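Local coordinates for protein oxidoreductase, Gfo/Idh/MocA family (Vibrio cholerae, PDB 1XEA) that probably works as an NAD(P)-dependent oxidoreductase, pairing a nucleotide-binding Rossmann domain with a second, mixed-sheet domain, its substrate being unknown, at residues Q131-L136 and V226-D231; R145-E150 and V175-Q180; T54-V59 and H76-A81; F82-G87 and E104-L109. All coordinates share one frame; numbering follows the deposited sequence.

Interaction 1: residues Q131-L136 and V226-D231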
loop_
_atom_site.group_PDB
_atom_site.type_symbol
_atom_site.label_atom_id
_atom_site.label_comp_id
_atom_site.label_asym_id
_atom_site.label_seq_id
_atom_site.Cartn_x
_atom_site.Cartn_y
_atom_site.Cartn_z
ATOM N N GLN A 131 12.779 -9.590 -15.349
ATOM C CA GLN A 131 13.349 -10.487 -14.354
ATOM C C GLN A 131 12.320 -11.488 -13.875
ATOM O O GLN A 131 12.641 -12.645 -13.612
ATOM C CB GLN A 131 13.859 -9.699 -13.159
ATOM C CG GLN A 131 14.135 -10.564 -11.949
ATOM C CD GLN A 131 14.625 -9.746 -10.761
ATOM O OE1 GLN A 131 14.608 -10.220 -9.613
ATOM N NE2 GLN A 131 15.075 -8.507 -11.032
ATOM N N HIS A 132 11.081 -11.030 -13.766
ATOM C CA HIS A 132 9.996 -11.876 -13.302
ATOM C C HIS A 132 9.191 -12.504 -14.440
ATOM O O HIS A 132 8.834 -13.681 -14.374
ATOM C CB HIS A 132 9.077 -11.064 -12.378
ATOM C CG HIS A 132 9.712 -10.691 -11.073
ATOM N ND1 HIS A 132 9.813 -11.570 -10.016
ATOM C CD2 HIS A 132 10.303 -9.543 -10.663
ATOM C CE1 HIS A 132 10.440 -10.981 -9.013
ATOM N NE2 HIS A 132 10.748 -9.750 -9.379
ATOM N N LEU A 133 8.913 -11.728 -15.485
ATOM C CA LEU A 133 8.143 -12.222 -16.630
ATOM C C LEU A 133 9.052 -12.489 -17.835
ATOM O O LEU A 133 9.376 -11.574 -18.590
ATOM C CB LEU A 133 7.073 -11.194 -16.989
ATOM C CG LEU A 133 6.329 -10.615 -15.786
ATOM C CD1 LEU A 133 5.455 -9.462 -16.243
ATOM C CD2 LEU A 133 5.509 -11.697 -15.116
ATOM N N SER A 134 9.450 -13.749 -18.016
ATOM C CA SER A 134 10.343 -14.127 -19.116
ATOM C C SER A 134 9.760 -13.823 -20.494
ATOM O O SER A 134 10.491 -13.499 -21.431
ATOM C CB SER A 134 10.717 -15.614 -19.017
ATOM O OG SER A 134 9.578 -16.457 -18.928
ATOM N N GLU A 135 8.441 -13.936 -20.607
ATOM C CA GLU A 135 7.763 -13.647 -21.850
ATOM C C GLU A 135 8.134 -12.236 -22.334
ATOM O O GLU A 135 8.212 -11.992 -23.532
ATOM C CB GLU A 135 6.248 -13.752 -21.674
ATOM C CG GLU A 135 5.671 -15.177 -21.612
ATOM C CD GLU A 135 6.021 -15.954 -20.339
ATOM O OE1 GLU A 135 6.242 -15.332 -19.273
ATOM O OE2 GLU A 135 6.052 -17.203 -20.410
ATOM N N LEU A 136 8.363 -11.297 -21.427
ATOM C CA LEU A 136 8.726 -9.975 -21.893
ATOM C C LEU A 136 10.170 -9.950 -22.334
ATOM O O LEU A 136 10.509 -9.328 -23.343
ATOM C CB LEU A 136 8.498 -8.907 -20.824
ATOM C CG LEU A 136 7.042 -8.482 -20.651
ATOM C CD1 LEU A 136 6.976 -7.376 -19.638
ATOM C CD2 LEU A 136 6.447 -8.033 -21.974
ATOM N N VAL A 226 1.287 -2.199 -14.928
ATOM C CA VAL A 226 1.379 -3.378 -15.774
ATOM C C VAL A 226 0.843 -4.569 -14.976
ATOM O O VAL A 226 1.224 -4.788 -13.825
ATOM C CB VAL A 226 2.817 -3.633 -16.209
ATOM C CG1 VAL A 226 2.860 -4.802 -17.171
ATOM C CG2 VAL A 226 3.378 -2.390 -16.837
ATOM N N THR A 227 -0.062 -5.313 -15.598
ATOM C CA THR A 227 -0.676 -6.468 -14.976
ATOM C C THR A 227 -0.478 -7.657 -15.878
ATOM O O THR A 227 -0.830 -7.611 -17.057
ATOM C CB THR A 227 -2.186 -6.297 -14.814
ATOM O OG1 THR A 227 -2.457 -5.192 -13.951
ATOM C CG2 THR A 227 -2.795 -7.552 -14.242
ATOM N N ALA A 228 0.081 -8.727 -15.329
ATOM C CA ALA A 228 0.310 -9.933 -16.111
ATOM C C ALA A 228 -0.308 -11.126 -15.412
ATOM O O ALA A 228 -0.276 -11.220 -14.191
ATOM C CB ALA A 228 1.804 -10.148 -16.285
ATOM N N SER A 229 -0.881 -12.050 -16.162
ATOM C CA SER A 229 -1.436 -13.202 -15.488
ATOM C C SER A 229 -1.131 -14.500 -16.212
ATOM O O SER A 229 -1.057 -14.553 -17.439
ATOM C CB SER A 229 -2.942 -13.045 -15.302
ATOM O OG SER A 229 -3.636 -13.420 -16.469
ATOM N N TYR A 230 -0.938 -15.543 -15.419
ATOM C CA TYR A 230 -0.653 -16.874 -15.918
ATOM C C TYR A 230 -1.678 -17.752 -15.238
ATOM O O TYR A 230 -2.680 -17.254 -14.726
ATOM C CB TYR A 230 0.745 -17.306 -15.496
ATOM C CG TYR A 230 1.847 -16.413 -16.005
ATOM C CD1 TYR A 230 2.133 -15.195 -15.387
ATOM C CD2 TYR A 230 2.612 -16.789 -17.108
ATOM C CE1 TYR A 230 3.158 -14.382 -15.857
ATOM C CE2 TYR A 230 3.635 -15.980 -17.583
ATOM C CZ TYR A 230 3.904 -14.784 -16.956
ATOM O OH TYR A 230 4.929 -13.998 -17.421
ATOM N N ASP A 231 -1.451 -19.055 -15.216
ATOM C CA ASP A 231 -2.409 -19.902 -14.533
ATOM C C ASP A 231 -2.086 -19.879 -13.050
ATOM O O ASP A 231 -0.994 -20.250 -12.642
ATOM C CB ASP A 231 -2.384 -21.333 -15.082
ATOM C CG ASP A 231 -2.954 -21.424 -16.496
ATOM O OD1 ASP A 231 -4.087 -20.914 -16.731
ATOM O OD2 ASP A 231 -2.266 -22.006 -17.373
#

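Interaction 2: residues R145-E150 and V175-Q180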
loop_
_atom_site.group_PDB
_atom_site.type_symbol
_atom_site.label_atom_id
_atom_site.label_comp_id
_atom_site.label_asym_id
_atom_site.label_seq_id
_atom_site.Cartn_x
_atom_site.Cartn_y
_atom_site.Cartn_z
ATOM N N ARG A 145 -1.463 -15.722 -19.830
ATOM C CA ARG A 145 -2.882 -15.867 -20.123
ATOM C C ARG A 145 -3.473 -14.488 -20.379
ATOM O O ARG A 145 -4.570 -14.359 -20.917
ATOM C CB ARG A 145 -3.618 -16.553 -18.970
ATOM C CG ARG A 145 -3.192 -17.989 -18.749
ATOM C CD ARG A 145 -3.503 -18.845 -19.966
ATOM N NE ARG A 145 -2.747 -20.100 -19.968
ATOM C CZ ARG A 145 -1.830 -20.422 -20.879
ATOM N NH1 ARG A 145 -1.554 -19.577 -21.867
ATOM N NH2 ARG A 145 -1.192 -21.589 -20.801
ATOM N N SER A 146 -2.732 -13.458 -19.991
ATOM C CA SER A 146 -3.160 -12.081 -20.196
ATOM C C SER A 146 -2.046 -11.117 -19.778
ATOM O O SER A 146 -1.205 -11.441 -18.937
ATOM C CB SER A 146 -4.454 -11.796 -19.412
ATOM O OG SER A 146 -4.199 -11.152 -18.173
ATOM N N LEU A 147 -2.035 -9.944 -20.394
ATOM C CA LEU A 147 -1.051 -8.917 -20.097
ATOM C C LEU A 147 -1.700 -7.569 -20.407
ATOM O O LEU A 147 -2.103 -7.317 -21.543
ATOM C CB LEU A 147 0.212 -9.103 -20.949
ATOM C CG LEU A 147 1.277 -7.999 -20.839
ATOM C CD1 LEU A 147 1.887 -8.013 -19.453
ATOM C CD2 LEU A 147 2.342 -8.182 -21.900
ATOM N N ARG A 148 -1.812 -6.713 -19.396
ATOM C CA ARG A 148 -2.429 -5.406 -19.562
ATOM C C ARG A 148 -1.453 -4.302 -19.218
ATOM O O ARG A 148 -0.923 -4.236 -18.107
ATOM C CB ARG A 148 -3.663 -5.284 -18.666
ATOM C CG ARG A 148 -4.319 -3.913 -18.686
ATOM C CD ARG A 148 -5.629 -3.928 -17.918
ATOM N NE ARG A 148 -5.441 -4.088 -16.486
ATOM C CZ ARG A 148 -6.316 -4.678 -15.676
ATOM N NH1 ARG A 148 -7.452 -5.177 -16.161
ATOM N NH2 ARG A 148 -6.051 -4.765 -14.375
ATOM N N TRP A 149 -1.221 -3.418 -20.175
ATOM C CA TRP A 149 -0.311 -2.316 -19.954
ATOM C C TRP A 149 -1.123 -1.013 -19.926
ATOM O O TRP A 149 -1.720 -0.635 -20.924
ATOM C CB TRP A 149 0.725 -2.298 -21.080
ATOM C CG TRP A 149 2.002 -1.632 -20.691
ATOM C CD1 TRP A 149 2.173 -0.315 -20.362
ATOM C CD2 TRP A 149 3.275 -2.252 -20.536
ATOM N NE1 TRP A 149 3.468 -0.080 -20.013
ATOM C CE2 TRP A 149 4.172 -1.252 -20.111
ATOM C CE3 TRP A 149 3.751 -3.560 -20.715
ATOM C CZ2 TRP A 149 5.519 -1.516 -19.858
ATOM C CZ3 TRP A 149 5.087 -3.816 -20.465
ATOM C CH2 TRP A 149 5.954 -2.798 -20.042
ATOM N N GLU A 150 -1.166 -0.355 -18.773
ATOM C CA GLU A 150 -1.882 0.906 -18.620
ATOM C C GLU A 150 -0.868 2.045 -18.456
ATOM O O GLU A 150 0.090 1.934 -17.688
ATOM C CB GLU A 150 -2.777 0.863 -17.376
ATOM C CG GLU A 150 -3.857 -0.211 -17.401
ATOM C CD GLU A 150 -4.742 -0.208 -16.156
ATOM O OE1 GLU A 150 -5.376 0.833 -15.870
ATOM O OE2 GLU A 150 -4.803 -1.253 -15.466
ATOM N N VAL A 175 3.013 -4.551 -25.336
ATOM C CA VAL A 175 2.080 -5.645 -25.209
ATOM C C VAL A 175 2.012 -6.484 -26.470
ATOM O O VAL A 175 1.569 -7.626 -26.434
ATOM C CB VAL A 175 0.691 -5.086 -24.895
ATOM C CG1 VAL A 175 -0.324 -6.184 -24.909
ATOM C CG2 VAL A 175 0.704 -4.411 -23.529
ATOM N N ASN A 176 2.468 -5.904 -27.580
ATOM C CA ASN A 176 2.446 -6.547 -28.897
ATOM C C ASN A 176 3.413 -7.731 -29.026
ATOM O O ASN A 176 4.345 -7.714 -29.826
ATOM C CB ASN A 176 2.753 -5.498 -29.962
ATOM C CG ASN A 176 2.354 -5.945 -31.339
ATOM O OD1 ASN A 176 1.919 -7.079 -31.531
ATOM N ND2 ASN A 176 2.483 -5.055 -32.310
ATOM N N LEU A 177 3.154 -8.771 -28.244
ATOM C CA LEU A 177 3.990 -9.957 -28.219
ATOM C C LEU A 177 3.601 -10.987 -29.276
ATOM O O LEU A 177 4.209 -12.052 -29.364
ATOM C CB LEU A 177 3.906 -10.587 -26.831
ATOM C CG LEU A 177 4.253 -9.682 -25.644
ATOM C CD1 LEU A 177 3.710 -10.294 -24.375
ATOM C CD2 LEU A 177 5.757 -9.473 -25.553
ATOM N N SER A 178 2.580 -10.679 -30.067
ATOM C CA SER A 178 2.111 -11.597 -31.102
ATOM C C SER A 178 2.303 -11.017 -32.503
ATOM O O SER A 178 1.833 -11.582 -33.494
ATOM C CB SER A 178 0.627 -11.892 -30.892
ATOM O OG SER A 178 -0.164 -10.760 -31.227
ATOM N N ARG A 179 2.987 -9.881 -32.572
ATOM C CA ARG A 179 3.229 -9.197 -33.836
ATOM C C ARG A 179 1.902 -8.935 -34.526
ATOM O O ARG A 179 1.616 -9.499 -35.581
ATOM C CB ARG A 179 4.127 -10.028 -34.751
ATOM C CG ARG A 179 5.459 -10.413 -34.137
ATOM C CD ARG A 179 6.439 -10.868 -35.210
ATOM N NE ARG A 179 5.822 -11.728 -36.234
ATOM C CZ ARG A 179 5.315 -11.307 -37.399
ATOM N NH1 ARG A 179 5.338 -10.017 -37.711
ATOM N NH2 ARG A 179 4.811 -12.180 -38.269
ATOM N N GLN A 180 1.089 -8.086 -33.906
ATOM C CA GLN A 180 -0.218 -7.711 -34.435
ATOM C C GLN A 180 0.045 -6.524 -35.363
ATOM O O GLN A 180 0.590 -5.509 -34.937
ATOM C CB GLN A 180 -1.137 -7.301 -33.282
ATOM C CG GLN A 180 -2.626 -7.294 -33.591
ATOM C CD GLN A 180 -3.169 -8.676 -33.939
ATOM O OE1 GLN A 180 -2.658 -9.708 -33.473
ATOM N NE2 GLN A 180 -4.222 -8.703 -34.749
#

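Interaction 3: residues T54-V59 and H76-A81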
loop_
_atom_site.group_PDB
_atom_site.type_symbol
_atom_site.label_atom_id
_atom_site.label_comp_id
_atom_site.label_asym_id
_atom_site.label_seq_id
_atom_site.Cartn_x
_atom_site.Cartn_y
_atom_site.Cartn_z
ATOM N N THR A 54 27.816 20.062 -36.243
ATOM C CA THR A 54 26.504 20.688 -36.396
ATOM C C THR A 54 25.703 20.105 -37.553
ATOM O O THR A 54 24.470 20.072 -37.518
ATOM C CB THR A 54 26.620 22.205 -36.621
ATOM O OG1 THR A 54 27.177 22.815 -35.456
ATOM C CG2 THR A 54 25.247 22.816 -36.881
ATOM N N ASP A 55 26.409 19.669 -38.589
ATOM C CA ASP A 55 25.765 19.084 -39.760
ATOM C C ASP A 55 25.891 17.564 -39.717
ATOM O O ASP A 55 26.997 17.024 -39.652
ATOM C CB ASP A 55 26.410 19.622 -41.038
ATOM C CG ASP A 55 25.669 19.196 -42.283
ATOM O OD1 ASP A 55 25.587 17.975 -42.537
ATOM O OD2 ASP A 55 25.168 20.086 -43.005
ATOM N N TYR A 56 24.751 16.880 -39.773
ATOM C CA TYR A 56 24.721 15.425 -39.712
ATOM C C TYR A 56 25.590 14.735 -40.744
ATOM O O TYR A 56 25.692 13.512 -40.739
ATOM C CB TYR A 56 23.278 14.920 -39.822
ATOM C CG TYR A 56 22.651 15.047 -41.187
ATOM C CD1 TYR A 56 22.909 14.105 -42.182
ATOM C CD2 TYR A 56 21.773 16.089 -41.475
ATOM C CE1 TYR A 56 22.305 14.195 -43.436
ATOM C CE2 TYR A 56 21.160 16.195 -42.725
ATOM C CZ TYR A 56 21.429 15.243 -43.706
ATOM O OH TYR A 56 20.824 15.338 -44.948
ATOM N N ARG A 57 26.230 15.509 -41.617
ATOM C CA ARG A 57 27.084 14.923 -42.646
ATOM C C ARG A 57 28.527 14.816 -42.181
ATOM O O ARG A 57 29.190 13.801 -42.414
ATOM C CB ARG A 57 27.003 15.752 -43.925
ATOM C CG ARG A 57 25.615 15.772 -44.518
ATOM C CD ARG A 57 25.342 17.091 -45.222
ATOM N NE ARG A 57 23.914 17.385 -45.252
ATOM C CZ ARG A 57 23.397 18.552 -45.621
ATOM N NH1 ARG A 57 24.201 19.539 -45.993
ATOM N NH2 ARG A 57 22.077 18.730 -45.612
ATOM N N ASP A 58 29.003 15.858 -41.506
ATOM C CA ASP A 58 30.373 15.887 -41.006
ATOM C C ASP A 58 30.633 14.720 -40.069
ATOM O O ASP A 58 31.780 14.363 -39.798
ATOM C CB ASP A 58 30.639 17.200 -40.268
ATOM C CG ASP A 58 30.451 18.415 -41.154
ATOM O OD1 ASP A 58 31.214 18.565 -42.134
ATOM O OD2 ASP A 58 29.539 19.220 -40.869
ATOM N N VAL A 59 29.553 14.132 -39.575
ATOM C CA VAL A 59 29.641 13.007 -38.663
ATOM C C VAL A 59 30.487 11.864 -39.228
ATOM O O VAL A 59 31.189 11.181 -38.487
ATOM C CB VAL A 59 28.223 12.485 -38.316
ATOM C CG1 VAL A 59 28.310 11.201 -37.513
ATOM C CG2 VAL A 59 27.463 13.548 -37.529
ATOM N N HIS A 76 13.410 11.862 -38.928
ATOM C CA HIS A 76 13.954 10.518 -38.812
ATOM C C HIS A 76 14.292 9.911 -40.174
ATOM O O HIS A 76 15.450 9.594 -40.439
ATOM C CB HIS A 76 12.981 9.589 -38.072
ATOM C CG HIS A 76 12.756 9.948 -36.636
ATOM N ND1 HIS A 76 13.704 10.583 -35.862
ATOM C CD2 HIS A 76 11.703 9.708 -35.818
ATOM C CE1 HIS A 76 13.243 10.719 -34.630
ATOM N NE2 HIS A 76 12.032 10.197 -34.577
ATOM N N SER A 77 13.285 9.752 -41.031
ATOM C CA SER A 77 13.495 9.157 -42.356
ATOM C C SER A 77 14.733 9.688 -43.053
ATOM O O SER A 77 15.558 8.921 -43.551
ATOM C CB SER A 77 12.283 9.390 -43.259
ATOM O OG SER A 77 11.216 8.540 -42.890
ATOM N N THR A 78 14.856 11.005 -43.089
ATOM C CA THR A 78 15.993 11.622 -43.732
ATOM C C THR A 78 17.272 11.093 -43.117
ATOM O O THR A 78 18.010 10.337 -43.744
ATOM C CB THR A 78 15.941 13.131 -43.563
ATOM O OG1 THR A 78 14.668 13.610 -44.006
ATOM C CG2 THR A 78 17.040 13.794 -44.369
ATOM N N LEU A 79 17.520 11.480 -41.875
ATOM C CA LEU A 79 18.715 11.048 -41.165
ATOM C C LEU A 79 18.936 9.541 -41.248
ATOM O O LEU A 79 20.015 9.078 -41.619
ATOM C CB LEU A 79 18.624 11.476 -39.703
ATOM C CG LEU A 79 18.569 12.985 -39.464
ATOM C CD1 LEU A 79 18.341 13.248 -37.996
ATOM C CD2 LEU A 79 19.855 13.640 -39.933
ATOM N N ALA A 80 17.909 8.779 -40.899
ATOM C CA ALA A 80 17.994 7.325 -40.927
ATOM C C ALA A 80 18.509 6.824 -42.272
ATOM O O ALA A 80 19.575 6.210 -42.352
ATOM C CB ALA A 80 16.624 6.720 -40.637
ATOM N N ALA A 81 17.734 7.080 -43.323
ATOM C CA ALA A 81 18.097 6.661 -44.672
ATOM C C ALA A 81 19.541 7.029 -44.989
ATOM O O ALA A 81 20.310 6.203 -45.486
ATOM C CB ALA A 81 17.162 7.303 -45.687
#

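Interaction 4: residues F82-G87 and E104-L109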
loop_
_atom_site.group_PDB
_atom_site.type_symbol
_atom_site.label_atom_id
_atom_site.label_comp_id
_atom_site.label_asym_id
_atom_site.label_seq_id
_atom_site.Cartn_x
_atom_site.Cartn_y
_atom_site.Cartn_z
ATOM N N PHE A 82 19.909 8.270 -44.685
ATOM C CA PHE A 82 21.260 8.753 -44.951
ATOM C C PHE A 82 22.359 7.806 -44.482
ATOM O O PHE A 82 23.199 7.370 -45.275
ATOM C CB PHE A 82 21.482 10.119 -44.309
ATOM C CG PHE A 82 22.827 10.711 -44.609
ATOM C CD1 PHE A 82 23.197 10.995 -45.923
ATOM C CD2 PHE A 82 23.720 10.993 -43.585
ATOM C CE1 PHE A 82 24.437 11.563 -46.211
ATOM C CE2 PHE A 82 24.963 11.562 -43.862
ATOM C CZ PHE A 82 25.324 11.847 -45.179
ATOM N N PHE A 83 22.356 7.483 -43.196
ATOM C CA PHE A 83 23.383 6.596 -42.674
ATOM C C PHE A 83 23.124 5.148 -43.036
ATOM O O PHE A 83 24.052 4.341 -43.078
ATOM C CB PHE A 83 23.497 6.746 -41.163
ATOM C CG PHE A 83 23.786 8.145 -40.726
ATOM C CD1 PHE A 83 22.752 9.051 -40.528
ATOM C CD2 PHE A 83 25.096 8.568 -40.535
ATOM C CE1 PHE A 83 23.018 10.358 -40.143
ATOM C CE2 PHE A 83 25.373 9.873 -40.151
ATOM C CZ PHE A 83 24.332 10.769 -39.954
ATOM N N LEU A 84 21.866 4.816 -43.297
ATOM C CA LEU A 84 21.538 3.450 -43.670
ATOM C C LEU A 84 22.156 3.135 -45.022
ATOM O O LEU A 84 22.623 2.016 -45.256
ATOM C CB LEU A 84 20.028 3.254 -43.725
ATOM C CG LEU A 84 19.379 3.078 -42.359
ATOM C CD1 LEU A 84 17.884 2.938 -42.549
ATOM C CD2 LEU A 84 19.946 1.843 -41.670
ATOM N N HIS A 85 22.163 4.122 -45.915
ATOM C CA HIS A 85 22.742 3.924 -47.229
ATOM C C HIS A 85 24.271 3.880 -47.123
ATOM O O HIS A 85 24.935 3.065 -47.777
ATOM C CB HIS A 85 22.288 5.035 -48.175
ATOM C CG HIS A 85 22.926 4.963 -49.525
ATOM N ND1 HIS A 85 23.513 3.814 -50.016
ATOM C CD2 HIS A 85 23.128 5.915 -50.465
ATOM C CE1 HIS A 85 24.055 4.065 -51.193
ATOM N NE2 HIS A 85 23.835 5.335 -51.490
ATOM N N LEU A 86 24.825 4.757 -46.291
ATOM C CA LEU A 86 26.265 4.805 -46.076
ATOM C C LEU A 86 26.733 3.519 -45.397
ATOM O O LEU A 86 27.919 3.357 -45.108
ATOM C CB LEU A 86 26.623 5.993 -45.191
ATOM C CG LEU A 86 26.232 7.354 -45.754
ATOM C CD1 LEU A 86 26.291 8.414 -44.660
ATOM C CD2 LEU A 86 27.159 7.702 -46.901
ATOM N N GLY A 87 25.788 2.620 -45.129
ATOM C CA GLY A 87 26.111 1.355 -44.489
ATOM C C GLY A 87 26.591 1.465 -43.051
ATOM O O GLY A 87 27.688 1.020 -42.708
ATOM N N GLU A 104 8.141 1.012 -43.305
ATOM C CA GLU A 104 8.395 -0.073 -44.238
ATOM C C GLU A 104 9.554 0.290 -45.163
ATOM O O GLU A 104 10.439 -0.535 -45.399
ATOM C CB GLU A 104 7.122 -0.380 -45.027
ATOM C CG GLU A 104 5.944 -0.734 -44.130
ATOM C CD GLU A 104 4.650 -0.871 -44.908
ATOM O OE1 GLU A 104 4.333 0.053 -45.690
ATOM O OE2 GLU A 104 3.942 -1.889 -44.734
ATOM N N ASN A 105 9.564 1.528 -45.665
ATOM C CA ASN A 105 10.643 1.988 -46.552
ATOM C C ASN A 105 12.006 1.836 -45.863
ATOM O O ASN A 105 12.884 1.121 -46.346
ATOM C CB ASN A 105 10.446 3.462 -46.951
ATOM C CG ASN A 105 9.318 3.660 -47.961
ATOM O OD1 ASN A 105 9.235 2.949 -48.967
ATOM N ND2 ASN A 105 8.457 4.642 -47.705
ATOM N N LEU A 106 12.170 2.521 -44.733
ATOM C CA LEU A 106 13.409 2.473 -43.973
ATOM C C LEU A 106 13.911 1.049 -43.702
ATOM O O LEU A 106 15.119 0.787 -43.766
ATOM C CB LEU A 106 13.250 3.241 -42.658
ATOM C CG LEU A 106 13.166 4.757 -42.824
ATOM C CD1 LEU A 106 12.707 5.413 -41.537
ATOM C CD2 LEU A 106 14.525 5.285 -43.249
ATOM N N TYR A 107 13.009 0.121 -43.395
ATOM C CA TYR A 107 13.458 -1.243 -43.147
ATOM C C TYR A 107 13.809 -1.957 -44.428
ATOM O O TYR A 107 14.763 -2.735 -44.465
ATOM C CB TYR A 107 12.428 -2.057 -42.361
ATOM C CG TYR A 107 12.681 -1.991 -40.880
ATOM C CD1 TYR A 107 11.815 -1.298 -40.039
ATOM C CD2 TYR A 107 13.840 -2.543 -40.328
ATOM C CE1 TYR A 107 12.094 -1.141 -38.689
ATOM C CE2 TYR A 107 14.133 -2.393 -38.977
ATOM C CZ TYR A 107 13.253 -1.685 -38.164
ATOM O OH TYR A 107 13.546 -1.482 -36.836
ATOM N N GLU A 108 13.037 -1.705 -45.480
ATOM C CA GLU A 108 13.324 -2.319 -46.770
ATOM C C GLU A 108 14.715 -1.837 -47.168
ATOM O O GLU A 108 15.563 -2.633 -47.556
ATOM C CB GLU A 108 12.282 -1.897 -47.815
ATOM C CG GLU A 108 11.265 -2.994 -48.163
ATOM C CD GLU A 108 10.206 -2.544 -49.171
ATOM O OE1 GLU A 108 10.572 -1.968 -50.222
ATOM O OE2 GLU A 108 8.997 -2.777 -48.924
ATOM N N LEU A 109 14.949 -0.535 -47.026
ATOM C CA LEU A 109 16.230 0.082 -47.351
ATOM C C LEU A 109 17.380 -0.529 -46.568
ATOM O O LEU A 109 18.412 -0.882 -47.137
ATOM C CB LEU A 109 16.165 1.584 -47.061
ATOM C CG LEU A 109 17.480 2.380 -47.127
ATOM C CD1 LEU A 109 18.104 2.282 -48.511
ATOM C CD2 LEU A 109 17.210 3.841 -46.785
#

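Interaction 1: residues Q131-L136 and V226-D231
L133, E135 and Y230 form most of this contact, and A228 completes it. The close-packed part centres on L133, whose two methyl branches divide their work: CD1 sits 3.7 Å from the CB of A228, while CD2 reaches the rim of the tyrosine, 3.6 Å from Y230 CE1. With CG turned anti to its own carbonyl carbon (chi1 -44°), L133 sends both branches down onto strand 223-230. Y235 and F237 of the next strand also touch it. L133 is the N-cap residue of helix 134-138, and this short helix lies over the mixed beta sheet that forms the second domain of Gfo/Idh/MocA proteins; A228 and Y230, two apart on the strand, both direct their side chains at it. At Y230, which unlike L133 and A228 is partly exposed, the contact turns polar, although E135 itself is buried. The tyrosine donates a hydrogen bond from Y230 OH to E135 OE1 (2.6 Å). The bend of the glutamate at chi2 (70°) brings the carboxylate to the edge of the Y230 ring, the two planes 62° apart, and the phenol meets OE1 from above the carboxylate plane. E135 OE2 takes a second bond from the backbone N of A143, which should limit rotation of the carboxylate, and a bound nickel(II) ion lies about 4 Å from the E135 side chain.

Interaction 2: residues R145-E150 and V175-Q180
V175, the last residue of helix 160-175, and L177 just beyond it press on L147 and W149, alternate residues of strand 146-152 in the mixed sheet of the second domain. V175 and W149 run past each other in opposite directions, with V175 CG2 close to the CB of W149; the methyl lies oblique to the indole. W149 NE1 is hydrogen-bonded to OE1 of E224 on the neighbouring strand. L147 meets L177 differently: their side chains cross at about a right angle, and L147 CD2 stands 3.5 Å from L177 CD1. L147 gets there with CG anti to its backbone N (chi1 174°). Between these strand residues, R148 turns to the other face of the sheet, where its NE forms a salt bridge with E150 OE2; E150 OE2 also pairs with R148 of a second subunit. The chain brings V175 and L177 to the strand through an inverse gamma turn centred on N176, in which L177 N bonds to V175 O. N176 OD1 then accepts Q180 N at 2.7 Å, on a lone pair in the carbonyl plane.

Interaction 3: residues T54-V59 and H76-A81
Y56 and L79 bury most of the surface here, with T78 adding a smaller share at the margin. They join two parts of the NAD-binding Rossmann fold: the loop leading to strand 66-69, and helix 76-85, which follows that strand. A single methyl makes the main contact. L79 CD2 hangs over one face of the Y56 ring in a CH-pi interaction, 3.7 Å from the ring centroid and 24° off the normal; its position is displaced toward the CB side of the ring, so Y56 CG is the nearest carbon. Y56 holds CG between its backbone N and carbonyl carbon (chi1 72°), the crowded position, and this lays the ring against the helix. L79 is more deeply placed. Its side chain also touches I8 and I69 of the parallel strands and A71 of the loop after strand 66-69, so it links the tyrosine to the sheet, near, without touching, what is probably the glycine-rich Rossmann-type turn. F82, one turn further along the helix, also meets the Y56 ring edge-to-face. At the outer end the phenol crosses T78 at about a right angle, and Y56 OH comes no nearer than 4.1 Å to T78 CG2.

Interaction 4: residues F82-G87 and E104-L109
L84 is the residue that both leucines of the opposing helix meet. Its CD1 lies 3.7 Å from the carbonyl O of L106 and 4.2 Å from L106 CD2, the two side chains crossing at about a right angle. One turn along helix 100-112, L109 comes up on L84 nearer its base, with L109 CD2 4.2 Å from L84 CB. L84 has CG anti to its carbonyl carbon (chi1 -79°), which extends the isobutyl group toward L106, whereas L109 takes chi1 171° and turns its branch toward the start of L84. These residues couple two helices of the Rossmann domain, 76-85 and 100-112, that follow successive strands of the parallel sheet. Further out, L106 touches S77, A80 and A81 of helix 76-85, as well as L96 in a loop and L117 of strand 117-120. Y107 turns away from L84 and packs on helix 286-311, its hydroxyl bonded to the carbonyl O of L117. No hydrogen bond or salt bridge crosses between the segments, so the pairing rests on aliphatic packing, in which L84 CD1 also lies against the L106 carbonyl O.

The four contacts fall into two groups on the two domains. Interactions 3 and 4 share helix 76-85 of the Rossmann domain and touch each other, A81 CB lying 3.6 Å from L109 CD2. Interactions 1 and 2 sit on adjacent strands of the mixed sheet, tied by a probable hydrogen bond from R148 N to T227 O, and both touch the second subunit. Interactions 1, 2 and 4 are buried, interaction 3 only partly so. Interactions 1 and 3 have centres about 39 Å apart. Chemistry also separates them: only interaction 1 has a hydrogen bond across it, close to the nickel ion, whereas interactions 2 and 4 are aliphatic, or nearly so, and interaction 3 rests on a methyl over a ring.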